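PDB 6WY9: acyl-CoA dehydrogenase domain protein Tcur3483 from Thermomonospora curvata, which probably oxidises the CH-CH bond of its substrates with the help of bound FAD, as members of the acyl-CoA dehydrogenase family generally do. Local coordinates for residues Y77-E82 and V110-V115; L96-Q101 and M272-E277; Q291-R296 and T348-A353. All blocks are in the same frame, centred on the assembly; numbering follows the deposited sequence.

The three contacts illustrate how a mostly helical fold is tied together both near its flavin and far from it. Contact 1 lies closest to the cofactor site: the side chain of Val-112 is about 11 Å from that of Ile-144, which binds FAD. Contact 2, its centre about 21 Å from that of contact 1, joins the N-terminal helices to the C-terminal ones, and the two touch directly, with Asn-113 ND2 3.6 Å from Phe-97 CZ. Contact 3 belongs wholly to the C-terminal helices, about 21 Å from contact 2 and about 40 Å from contact 1 between centres; like contact 2, it lies away from the FAD-binding residues.

Contact 1: residues Y77-E82 and V110-V115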
# COMPACT_ATOMS: atom_id res chain seq x y z
N TYR A 77 -17.09 -35.09 11.29
CA TYR A 77 -17.73 -34.93 10.00
C TYR A 77 -16.74 -35.09 8.85
O TYR A 77 -17.05 -35.74 7.84
CB TYR A 77 -18.38 -33.55 9.94
CG TYR A 77 -19.44 -33.40 8.87
CD1 TYR A 77 -20.63 -34.13 8.94
CD2 TYR A 77 -19.29 -32.50 7.83
CE1 TYR A 77 -21.64 -33.96 7.97
CE2 TYR A 77 -20.27 -32.33 6.87
CZ TYR A 77 -21.44 -33.05 6.94
OH TYR A 77 -22.38 -32.86 5.96
N GLY A 78 -15.56 -34.50 8.97
CA GLY A 78 -14.55 -34.58 7.94
C GLY A 78 -13.49 -35.64 8.16
O GLY A 78 -12.60 -35.82 7.32
N TRP A 79 -13.53 -36.35 9.29
CA TRP A 79 -12.53 -37.37 9.52
C TRP A 79 -12.75 -38.57 8.60
O TRP A 79 -13.89 -38.87 8.21
CB TRP A 79 -12.57 -37.84 10.96
CG TRP A 79 -11.82 -37.00 11.94
CD1 TRP A 79 -11.40 -35.71 11.76
CD2 TRP A 79 -11.39 -37.39 13.24
NE1 TRP A 79 -10.72 -35.28 12.89
CE2 TRP A 79 -10.71 -36.29 13.81
CE3 TRP A 79 -11.50 -38.57 13.99
CZ2 TRP A 79 -10.15 -36.33 15.09
CZ3 TRP A 79 -10.95 -38.62 15.26
CH2 TRP A 79 -10.29 -37.50 15.80
N PRO A 80 -11.69 -39.30 8.26
CA PRO A 80 -11.89 -40.55 7.50
C PRO A 80 -12.77 -41.51 8.29
O PRO A 80 -12.68 -41.59 9.52
CB PRO A 80 -10.46 -41.09 7.34
CG PRO A 80 -9.68 -40.46 8.46
CD PRO A 80 -10.29 -39.10 8.67
N LYS A 81 -13.62 -42.26 7.58
CA LYS A 81 -14.44 -43.23 8.30
C LYS A 81 -13.60 -44.35 8.90
O LYS A 81 -14.06 -45.03 9.83
CB LYS A 81 -15.53 -43.78 7.40
CG LYS A 81 -16.62 -44.50 8.18
CD LYS A 81 -17.99 -44.26 7.58
CE LYS A 81 -18.92 -45.41 7.94
NZ LYS A 81 -20.19 -45.35 7.17
N GLU A 82 -12.38 -44.56 8.41
CA GLU A 82 -11.46 -45.50 9.06
C GLU A 82 -11.26 -45.16 10.53
O GLU A 82 -11.11 -46.06 11.37
CB GLU A 82 -10.11 -45.50 8.33
CG GLU A 82 -10.18 -45.68 6.80
CD GLU A 82 -10.85 -44.50 6.08
OE1 GLU A 82 -12.02 -44.18 6.37
OE2 GLU A 82 -10.20 -43.88 5.21
N VAL A 110 -8.40 -26.81 16.66
CA VAL A 110 -7.06 -27.32 16.96
C VAL A 110 -7.11 -28.80 17.30
O VAL A 110 -6.26 -29.58 16.87
CB VAL A 110 -6.40 -26.49 18.07
CG1 VAL A 110 -5.16 -27.15 18.55
CG2 VAL A 110 -6.06 -25.12 17.55
N THR A 111 -8.09 -29.21 18.10
CA THR A 111 -8.08 -30.59 18.56
C THR A 111 -8.53 -31.54 17.47
O THR A 111 -7.93 -32.60 17.27
CB THR A 111 -8.96 -30.74 19.80
OG1 THR A 111 -8.40 -29.93 20.86
CG2 THR A 111 -8.99 -32.21 20.26
N VAL A 112 -9.57 -31.16 16.73
CA VAL A 112 -10.19 -32.04 15.75
C VAL A 112 -9.48 -31.98 14.41
O VAL A 112 -9.32 -33.01 13.75
CB VAL A 112 -11.68 -31.69 15.63
CG1 VAL A 112 -12.27 -32.28 14.34
CG2 VAL A 112 -12.40 -32.26 16.83
N ASN A 113 -9.00 -30.81 14.01
CA ASN A 113 -8.44 -30.63 12.68
C ASN A 113 -6.94 -30.50 12.65
O ASN A 113 -6.35 -30.42 11.57
CB ASN A 113 -9.06 -29.41 12.04
CG ASN A 113 -10.43 -29.70 11.56
OD1 ASN A 113 -11.39 -29.72 12.34
ND2 ASN A 113 -10.55 -29.97 10.27
N THR A 114 -6.31 -30.49 13.77
CA THR A 114 -4.87 -30.29 13.83
C THR A 114 -4.15 -31.42 14.55
O THR A 114 -3.13 -31.92 14.06
CB THR A 114 -4.66 -28.92 14.50
OG1 THR A 114 -5.00 -27.88 13.56
CG2 THR A 114 -3.32 -28.74 14.98
N VAL A 115 -4.67 -31.85 15.68
CA VAL A 115 -4.01 -32.88 16.46
C VAL A 115 -4.45 -34.27 16.02
O VAL A 115 -3.62 -35.17 15.83
CB VAL A 115 -4.29 -32.63 17.96
CG1 VAL A 115 -3.82 -33.81 18.81
CG2 VAL A 115 -3.61 -31.33 18.42
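Trp-79 and Val-112 illustrate how a single indole can join a loop to the backbone of a helix. The polar part is one hydrogen bond: NE1 of Trp-79 donates to the carbonyl O of Val-112 at 2.8 Å, with an N-H...O angle of 160°. The acceptor lies almost exactly in the plane of the indole, at the pyrrole edge, so the N-H points at it with little bending. Seen from the carbonyl the approach is less regular, the donor standing somewhat out of the plane of the peptide group. The helix itself is irregular here. Val-115 N reaches back to Val-110 O at 3.0 Å, the mark of a wider pi-type turn, while the bond from Thr-114 N to the same oxygen is weak; the oxygen gripped by the tryptophan thus belongs to a residue within this turn.

The apolar part is small and sits beside the bond. With Val-112 CG1 anti to its backbone N (chi1 163°), that methyl stands next to the residue's own carbonyl and meets the indole at the same corner, 3.7 Å from Trp-79 NE1 and 4.3 Å from CE2. Oxygen and methyl therefore address the nitrogen differently, the first within the ring plane and the second well out of it. Both residues are buried, so the one polar atom of the indole is satisfied inside the protein.

In the helical N-terminal part of the acyl-CoA dehydrogenase fold, the contact joins the loop between helices 62-71 and 90-103 to helix 109-122. Leu-132 and Ile-135 of helix 125-136 pack on the indole, and Ile-135 also touches Val-112. One residue earlier on the helix, Thr-111 OG1 is hydrogen-bonded to Phe-142 N at the start of strand 142-145, which leads into the flavin site.

Contact 2: residues L96-Q101 and M272-E277; sequences LFDEVQ and MIRLWE
Asp-98 meets Arg-274 over a face of the guanidinium group, whereas a textbook ion pair is made at its edge. OD1 hovers 2.8 Å from Arg-274 NH2 and 2.9 Å from NE, and it comes within 3.0 Å of CZ as well. The carboxylate and guanidinium planes are 53° apart, a pose that brings the charges together without the in-plane, two-pronged pairing of the classical arrangement. Asp-98 points its carboxylate across the gap by turning CG opposite the backbone N (chi1 -170°), while the arginine chain bends at chi2, keeping its CG 3.7 Å from the other carboxylate oxygen, OD2.

Glu-99 adds a second, looser attachment: its OE2 lies 3.3 Å from Arg-274 NH2, a salt bridge whose hydrogen bond is weak and bent to 132°. NH2 is thus shared by two acids that are neighbours on one turn of helix. Together the three residues form a salt-bridge network between helix 90-103 and helix 263-286, and so between the N-terminal and C-terminal helical parts of the acyl-CoA dehydrogenase fold.

The network extends into helix 26-41. Arg-37 gives Glu-99 OE2 its strongest partner, and Arg-33 NH1 bridges Asp-98 OD1 and Glu-99 OE2. Arg-33 NH1 also lies close to Arg-274 NH2, two like charges that the shared carboxylates probably offset.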
# COMPACT_ATOMS: atom_id res chain seq x y z
N LEU A 96 -19.84 -26.50 7.21
CA LEU A 96 -19.87 -26.69 8.66
C LEU A 96 -19.10 -25.59 9.40
O LEU A 96 -19.64 -24.92 10.29
CB LEU A 96 -19.34 -28.08 9.00
CG LEU A 96 -19.14 -28.39 10.49
CD1 LEU A 96 -20.39 -28.12 11.29
CD2 LEU A 96 -18.69 -29.84 10.68
N PHE A 97 -17.84 -25.36 9.03
CA PHE A 97 -17.06 -24.31 9.70
C PHE A 97 -17.71 -22.94 9.55
O PHE A 97 -17.71 -22.13 10.48
CB PHE A 97 -15.63 -24.28 9.17
CG PHE A 97 -14.88 -25.57 9.36
CD1 PHE A 97 -15.22 -26.43 10.40
CD2 PHE A 97 -13.85 -25.94 8.51
CE1 PHE A 97 -14.52 -27.64 10.59
CE2 PHE A 97 -13.17 -27.15 8.69
CZ PHE A 97 -13.51 -27.99 9.73
N ASP A 98 -18.26 -22.65 8.36
CA ASP A 98 -18.86 -21.32 8.20
C ASP A 98 -20.08 -21.17 9.09
O ASP A 98 -20.29 -20.10 9.69
CB ASP A 98 -19.21 -21.07 6.74
CG ASP A 98 -19.60 -19.61 6.49
OD1 ASP A 98 -20.79 -19.37 6.20
OD2 ASP A 98 -18.74 -18.70 6.62
N GLU A 99 -20.84 -22.24 9.26
CA GLU A 99 -22.08 -22.12 10.01
C GLU A 99 -21.82 -22.07 11.52
O GLU A 99 -22.53 -21.35 12.22
CB GLU A 99 -23.04 -23.26 9.64
CG GLU A 99 -23.67 -23.07 8.23
CD GLU A 99 -24.58 -21.84 8.15
OE1 GLU A 99 -25.34 -21.60 9.11
OE2 GLU A 99 -24.51 -21.10 7.14
N VAL A 100 -20.80 -22.77 12.02
CA VAL A 100 -20.47 -22.66 13.44
C VAL A 100 -20.04 -21.24 13.79
O VAL A 100 -20.49 -20.66 14.79
CB VAL A 100 -19.40 -23.70 13.85
CG1 VAL A 100 -19.81 -25.09 13.44
CG2 VAL A 100 -18.01 -23.38 13.28
N GLN A 101 -19.19 -20.64 12.96
CA GLN A 101 -18.81 -19.25 13.18
C GLN A 101 -20.01 -18.33 13.14
O GLN A 101 -20.16 -17.44 13.98
CB GLN A 101 -17.79 -18.81 12.14
CG GLN A 101 -16.48 -19.47 12.41
CD GLN A 101 -15.49 -19.21 11.33
OE1 GLN A 101 -15.53 -19.84 10.28
NE2 GLN A 101 -14.56 -18.30 11.60
N MET A 272 -15.08 -13.31 7.58
CA MET A 272 -14.97 -11.93 7.09
C MET A 272 -15.79 -11.70 5.82
O MET A 272 -16.27 -10.58 5.57
CB MET A 272 -13.50 -11.56 6.82
CG MET A 272 -12.65 -11.57 8.09
SD MET A 272 -13.33 -10.54 9.39
CE MET A 272 -13.64 -8.96 8.57
N ILE A 273 -15.94 -12.73 4.99
CA ILE A 273 -16.81 -12.59 3.82
C ILE A 273 -18.25 -12.35 4.26
O ILE A 273 -18.94 -11.45 3.75
CB ILE A 273 -16.68 -13.84 2.92
CG1 ILE A 273 -15.32 -13.85 2.22
CG2 ILE A 273 -17.81 -13.88 1.86
CD1 ILE A 273 -15.00 -15.17 1.47
N ARG A 274 -18.72 -13.14 5.24
CA ARG A 274 -20.07 -12.94 5.76
C ARG A 274 -20.27 -11.53 6.34
O ARG A 274 -21.33 -10.91 6.14
CB ARG A 274 -20.40 -13.99 6.83
CG ARG A 274 -20.44 -15.43 6.32
CD ARG A 274 -21.33 -15.58 5.10
NE ARG A 274 -21.81 -16.95 4.88
CZ ARG A 274 -22.92 -17.45 5.43
NH1 ARG A 274 -23.67 -16.72 6.24
NH2 ARG A 274 -23.28 -18.70 5.16
N LEU A 275 -19.30 -11.06 7.11
CA LEU A 275 -19.40 -9.73 7.69
C LEU A 275 -19.39 -8.65 6.60
O LEU A 275 -20.12 -7.66 6.72
CB LEU A 275 -18.25 -9.52 8.69
CG LEU A 275 -18.54 -10.29 9.99
CD1 LEU A 275 -17.30 -10.38 10.94
CD2 LEU A 275 -19.77 -9.71 10.75
N TRP A 276 -18.56 -8.80 5.57
CA TRP A 276 -18.60 -7.91 4.42
C TRP A 276 -20.01 -7.85 3.82
O TRP A 276 -20.56 -6.77 3.60
CB TRP A 276 -17.56 -8.36 3.37
CG TRP A 276 -17.52 -7.51 2.09
CD1 TRP A 276 -16.62 -6.52 1.80
CD2 TRP A 276 -18.36 -7.63 0.94
NE1 TRP A 276 -16.88 -5.99 0.54
CE2 TRP A 276 -17.94 -6.65 -0.00
CE3 TRP A 276 -19.46 -8.45 0.62
CZ2 TRP A 276 -18.57 -6.48 -1.24
CZ3 TRP A 276 -20.08 -8.27 -0.61
CH2 TRP A 276 -19.63 -7.28 -1.52
N GLU A 277 -20.63 -9.00 3.59
CA GLU A 277 -22.00 -9.02 3.10
C GLU A 277 -22.95 -8.29 4.04
O GLU A 277 -23.87 -7.60 3.58
CB GLU A 277 -22.49 -10.45 2.93
CG GLU A 277 -21.81 -11.22 1.85
CD GLU A 277 -22.35 -12.63 1.80
OE1 GLU A 277 -22.43 -13.31 2.85
OE2 GLU A 277 -22.77 -13.03 0.71

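Contact 3: residues Q291-R296 and T348-A353; sequences QPWVRR and TGILGA
The indole of Trp-293 has the carbonyl of Gly-349 at its edge and a methyl of Val-294 over one face. The methyl is CG2 of this next residue in the chain, centred over the indole and 3.3 Å above its plane. The carbonyl comes from the other segment: Gly-349 O lies near the ring plane, 3.4 Å from Trp-293 CH2 at the far end of the six-membered ring. Around the same corner, Ile-350 CA approaches CH2 obliquely at 3.7 Å.

This is a meeting of consecutive helices in the C-terminal helical domain of the acyl-CoA dehydrogenase fold, the beginning of helix 292-321 packing against the end of helix 326-350. The tryptophan sits in the first turn, with CG wedged between the backbone N and the carbonyl carbon (chi1 67°), and from there the ring extends to the other helix. The two side chains run past each other in opposite directions, bringing CZ3 of Trp-293 to 3.9 Å from Ile-350 CG1. The hydrogen bond of Gly-349 O is within its own segment: it accepts Gly-352 N at 3.0 Å where the chain leaves the helix; Gly-352 makes that exit with a positive phi.

Aliphatic neighbours surround the valine and isoleucine. Val-288, in the loop before helix 292-321, touches both Val-294 and Ile-350, and Val-279 of helix 263-286 also packs on Ile-350. Other chains of the assembly reach the same helix start, where Pro-292 packs on Pro-292 of the second subunit. Between the segments the valine-isoleucine contact is made by branch methyls, Val-294 CG1 lying 4.0 Å from Ile-350 CG2.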
# COMPACT_ATOMS: atom_id res chain seq x y z
N GLN A 291 -22.64 6.63 -0.87
CA GLN A 291 -21.37 7.35 -0.89
C GLN A 291 -20.39 6.69 -1.87
O GLN A 291 -20.11 5.49 -1.73
CB GLN A 291 -20.76 7.37 0.51
CG GLN A 291 -21.57 8.17 1.52
CD GLN A 291 -21.70 9.63 1.12
OE1 GLN A 291 -20.73 10.27 0.69
NE2 GLN A 291 -22.92 10.17 1.24
N PRO A 292 -19.87 7.41 -2.85
CA PRO A 292 -18.86 6.82 -3.74
C PRO A 292 -17.71 6.15 -3.00
O PRO A 292 -17.26 5.06 -3.40
CB PRO A 292 -18.40 8.04 -4.56
CG PRO A 292 -19.66 8.86 -4.68
CD PRO A 292 -20.32 8.75 -3.31
N TRP A 293 -17.20 6.76 -1.91
CA TRP A 293 -16.03 6.18 -1.26
C TRP A 293 -16.37 4.83 -0.67
O TRP A 293 -15.52 3.92 -0.67
CB TRP A 293 -15.45 7.11 -0.19
CG TRP A 293 -16.33 7.37 1.08
CD1 TRP A 293 -17.12 8.47 1.33
CD2 TRP A 293 -16.36 6.57 2.27
NE1 TRP A 293 -17.69 8.37 2.60
CE2 TRP A 293 -17.23 7.22 3.20
CE3 TRP A 293 -15.76 5.36 2.65
CZ2 TRP A 293 -17.50 6.68 4.47
CZ3 TRP A 293 -16.05 4.82 3.92
CH2 TRP A 293 -16.88 5.48 4.80
N VAL A 294 -17.60 4.66 -0.18
CA VAL A 294 -18.02 3.38 0.39
C VAL A 294 -18.06 2.31 -0.71
O VAL A 294 -17.59 1.17 -0.53
CB VAL A 294 -19.41 3.54 1.06
CG1 VAL A 294 -20.06 2.16 1.36
CG2 VAL A 294 -19.33 4.47 2.35
N ARG A 295 -18.70 2.64 -1.83
CA ARG A 295 -18.78 1.70 -2.95
C ARG A 295 -17.39 1.25 -3.39
O ARG A 295 -17.15 0.05 -3.62
CB ARG A 295 -19.56 2.32 -4.12
CG ARG A 295 -21.03 2.41 -3.85
CD ARG A 295 -21.78 2.92 -5.07
NE ARG A 295 -23.21 3.06 -4.79
CZ ARG A 295 -24.14 3.07 -5.73
NH1 ARG A 295 -23.80 2.93 -7.01
NH2 ARG A 295 -25.39 3.21 -5.40
N ARG A 296 -16.46 2.20 -3.52
CA ARG A 296 -15.10 1.87 -3.94
C ARG A 296 -14.41 0.94 -2.93
O ARG A 296 -13.69 0.01 -3.33
CB ARG A 296 -14.27 3.14 -4.16
CG ARG A 296 -12.74 2.83 -4.32
CD ARG A 296 -11.85 4.06 -4.23
NE ARG A 296 -10.46 3.65 -4.30
CZ ARG A 296 -9.66 3.97 -5.30
NH1 ARG A 296 -10.10 4.74 -6.28
NH2 ARG A 296 -8.39 3.55 -5.31
N THR A 348 -14.69 -1.13 9.16
CA THR A 348 -14.82 -0.21 10.28
C THR A 348 -15.05 1.23 9.78
O THR A 348 -15.90 1.96 10.31
CB THR A 348 -13.56 -0.29 11.19
OG1 THR A 348 -13.53 -1.57 11.85
CG2 THR A 348 -13.61 0.80 12.28
N GLY A 349 -14.25 1.67 8.81
CA GLY A 349 -14.47 2.99 8.24
C GLY A 349 -15.88 3.15 7.68
O GLY A 349 -16.55 4.16 7.92
N ILE A 350 -16.37 2.13 6.97
CA ILE A 350 -17.71 2.22 6.37
C ILE A 350 -18.78 2.34 7.44
O ILE A 350 -19.82 2.99 7.24
CB ILE A 350 -17.98 1.00 5.45
CG1 ILE A 350 -17.03 1.10 4.22
CG2 ILE A 350 -19.50 0.93 5.08
CD1 ILE A 350 -16.99 -0.26 3.33
N LEU A 351 -18.56 1.72 8.60
CA LEU A 351 -19.52 1.79 9.68
C LEU A 351 -19.60 3.18 10.32
O LEU A 351 -20.52 3.41 11.10
CB LEU A 351 -19.18 0.73 10.75
CG LEU A 351 -19.34 -0.73 10.33
CD1 LEU A 351 -19.04 -1.66 11.54
CD2 LEU A 351 -20.76 -0.99 9.88
N GLY A 352 -18.69 4.10 10.00
CA GLY A 352 -18.88 5.43 10.55
C GLY A 352 -18.72 5.46 12.06
O GLY A 352 -17.96 4.68 12.66
N ALA A 353 -19.50 6.35 12.69
CA ALA A 353 -19.39 6.59 14.12
C ALA A 353 -19.62 5.31 14.93
O ALA A 353 -19.02 5.13 15.99
CB ALA A 353 -20.39 7.68 14.53